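Local coordinates for integron Cassette Protein Hfx_Cass5 (Unidentified, PDB 3IF4) that is of unknown function, is encoded by a mobile integron gene cassette, and assembles from two copies of the chain, at residues V40-S45 / R64-P69. Residues are numbered along the deposited sequence; the frame is centred on the assembly and turned at random.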
loop_
_atom_site.group_PDB
_atom_site.type_symbol
_atom_site.label_atom_id
_atom_site.label_comp_id
_atom_site.label_asym_id
_atom_site.label_seq_id
_atom_site.Cartn_x
_atom_site.Cartn_y
_atom_site.Cartn_z
ATOM N N VAL A 40 -11.649 5.377 -11.180
ATOM C CA VAL A 40 -11.672 6.407 -12.203
ATOM C C VAL A 40 -11.960 5.756 -13.560
ATOM O O VAL A 40 -11.173 4.943 -14.054
ATOM C CB VAL A 40 -10.346 7.198 -12.276
ATOM C CG1 VAL A 40 -10.408 8.223 -13.412
ATOM C CG2 VAL A 40 -10.051 7.884 -10.954
ATOM N N THR A 41 -13.105 6.100 -14.138
ATOM C CA THR A 41 -13.538 5.532 -15.406
ATOM C C THR A 41 -13.254 6.518 -16.530
ATOM O O THR A 41 -13.906 7.553 -16.623
ATOM C CB THR A 41 -15.049 5.243 -15.395
ATOM O OG1 THR A 41 -15.369 4.431 -14.257
ATOM C CG2 THR A 41 -15.471 4.537 -16.683
ATOM N N PRO A 42 -12.270 6.201 -17.381
ATOM C CA PRO A 42 -11.898 7.079 -18.491
ATOM C C PRO A 42 -13.016 7.133 -19.523
ATOM O O PRO A 42 -13.815 6.203 -19.616
ATOM C CB PRO A 42 -10.665 6.396 -19.087
ATOM C CG PRO A 42 -10.225 5.379 -18.061
ATOM C CD PRO A 42 -11.471 4.965 -17.365
ATOM N N GLY A 43 -13.070 8.218 -20.285
ATOM C CA GLY A 43 -14.095 8.389 -21.295
ATOM C C GLY A 43 -13.998 7.394 -22.435
ATOM O O GLY A 43 -15.016 6.968 -22.965
ATOM N N GLU A 44 -12.779 7.014 -22.809
ATOM C CA GLU A 44 -12.588 6.203 -24.007
ATOM C C GLU A 44 -11.390 5.253 -23.952
ATOM O O GLU A 44 -11.438 4.165 -24.510
ATOM C CB GLU A 44 -12.512 7.096 -25.258
ATOM C CG GLU A 44 -11.735 8.399 -25.070
ATOM C CD GLU A 44 -11.870 9.361 -26.254
ATOM O OE1 GLU A 44 -12.230 8.908 -27.366
ATOM O OE2 GLU A 44 -11.609 10.573 -26.073
ATOM N N SER A 45 -10.317 5.656 -23.282
ATOM C CA SER A 45 -9.111 4.835 -23.263
ATOM C C SER A 45 -9.209 3.619 -22.333
ATOM O O SER A 45 -9.964 3.624 -21.356
ATOM C CB SER A 45 -7.900 5.683 -22.885
ATOM O OG SER A 45 -7.667 6.679 -23.858
ATOM N N ARG A 64 -14.259 -1.362 -16.766
ATOM C CA ARG A 64 -13.412 -0.440 -17.522
ATOM C C ARG A 64 -12.974 0.768 -16.688
ATOM O O ARG A 64 -13.195 1.923 -17.065
ATOM C CB ARG A 64 -14.110 -0.001 -18.822
ATOM C CG ARG A 64 -14.139 -1.093 -19.888
ATOM C CD ARG A 64 -14.786 -0.633 -21.186
ATOM N NE ARG A 64 -13.978 0.351 -21.912
ATOM C CZ ARG A 64 -12.889 0.058 -22.619
ATOM N NH1 ARG A 64 -12.453 -1.196 -22.693
ATOM N NH2 ARG A 64 -12.228 1.023 -23.248
ATOM N N SER A 65 -12.335 0.500 -15.557
ATOM C CA SER A 65 -11.914 1.577 -14.672
ATOM C C SER A 65 -10.534 1.331 -14.079
ATOM O O SER A 65 -10.132 0.190 -13.868
ATOM C CB SER A 65 -12.934 1.751 -13.544
ATOM O OG SER A 65 -13.122 0.526 -12.837
ATOM N N LEU A 66 -9.817 2.421 -13.836
ATOM C CA LEU A 66 -8.615 2.406 -13.034
ATOM C C LEU A 66 -9.073 2.489 -11.591
ATOM O O LEU A 66 -10.010 3.223 -11.292
ATOM C CB LEU A 66 -7.756 3.622 -13.348
ATOM C CG LEU A 66 -7.277 3.737 -14.792
ATOM C CD1 LEU A 66 -7.069 5.202 -15.202
ATOM C CD2 LEU A 66 -6.009 2.916 -14.978
ATOM N N HIS A 67 -8.423 1.750 -10.693
ATOM C CA HIS A 67 -8.812 1.813 -9.289
ATOM C C HIS A 67 -7.654 1.611 -8.321
ATOM O O HIS A 67 -6.601 1.085 -8.681
ATOM C CB HIS A 67 -9.944 0.827 -8.987
ATOM C CG HIS A 67 -9.546 -0.611 -9.111
ATOM N ND1 HIS A 67 -8.794 -1.260 -8.154
ATOM C CD2 HIS A 67 -9.806 -1.529 -10.072
ATOM C CE1 HIS A 67 -8.602 -2.514 -8.524
ATOM N NE2 HIS A 67 -9.208 -2.704 -9.682
ATOM N N SER A 68 -7.872 2.047 -7.086
ATOM C CA SER A 68 -6.894 1.909 -6.020
ATOM C C SER A 68 -7.093 0.576 -5.319
ATOM O O SER A 68 -8.026 -0.160 -5.638
ATOM C CB SER A 68 -7.068 3.046 -5.011
ATOM O OG SER A 68 -8.292 2.926 -4.303
ATOM N N PRO A 69 -6.206 0.250 -4.369
ATOM C CA PRO A 69 -6.448 -0.878 -3.470
ATOM C C PRO A 69 -7.486 -0.466 -2.439
ATOM O O PRO A 69 -7.950 0.675 -2.472
ATOM C CB PRO A 69 -5.101 -1.069 -2.768
ATOM C CG PRO A 69 -4.110 -0.279 -3.566
ATOM C CD PRO A 69 -4.879 0.845 -4.159
#
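Two inner strands of a four-stranded antiparallel sheet, 38-42 and 65-67, meet here at an axis angle of 151°. One hydrogen-bonded pair, V40 with L66, fixes the register: V40 N gives to L66 O at 2.7 Å, nearly straight at 169°, and L66 N returns to V40 O at 2.9 Å, bent to 149°. Between these segments no backbone bond follows toward R64: P42 has no N-H to offer R64 O, and its ring carbon CD lies 3.5 Å from that oxygen, which T41 CG2 also approaches at 3.5 Å. T41 CG2 sits anti to the backbone N, which leaves OG1 alongside S65 CB at 3.7 Å. On the face shared by V40 and L66, P42 CG reaches L66 CD1 at 4.3 Å; F47 touches P42 and L66, and I83 of the second subunit packs on L66. At the start of strand 65-67, R64 and S65 both face N60 in a G1 beta bulge, R64 with a positive phi. The R64 side chain bends at chi3 and brings NH2 to 3.5 Å from E44 O, which lies at the guanidinium edge and in its plane, while NH1 is held by a salt bridge to E61 and a hydrogen bond to Q46. The join thus depends on two backbone bonds and close van der Waals contact, and the arginine's charge is probably balanced mainly by E61, with the loop carbonyl a lesser influence.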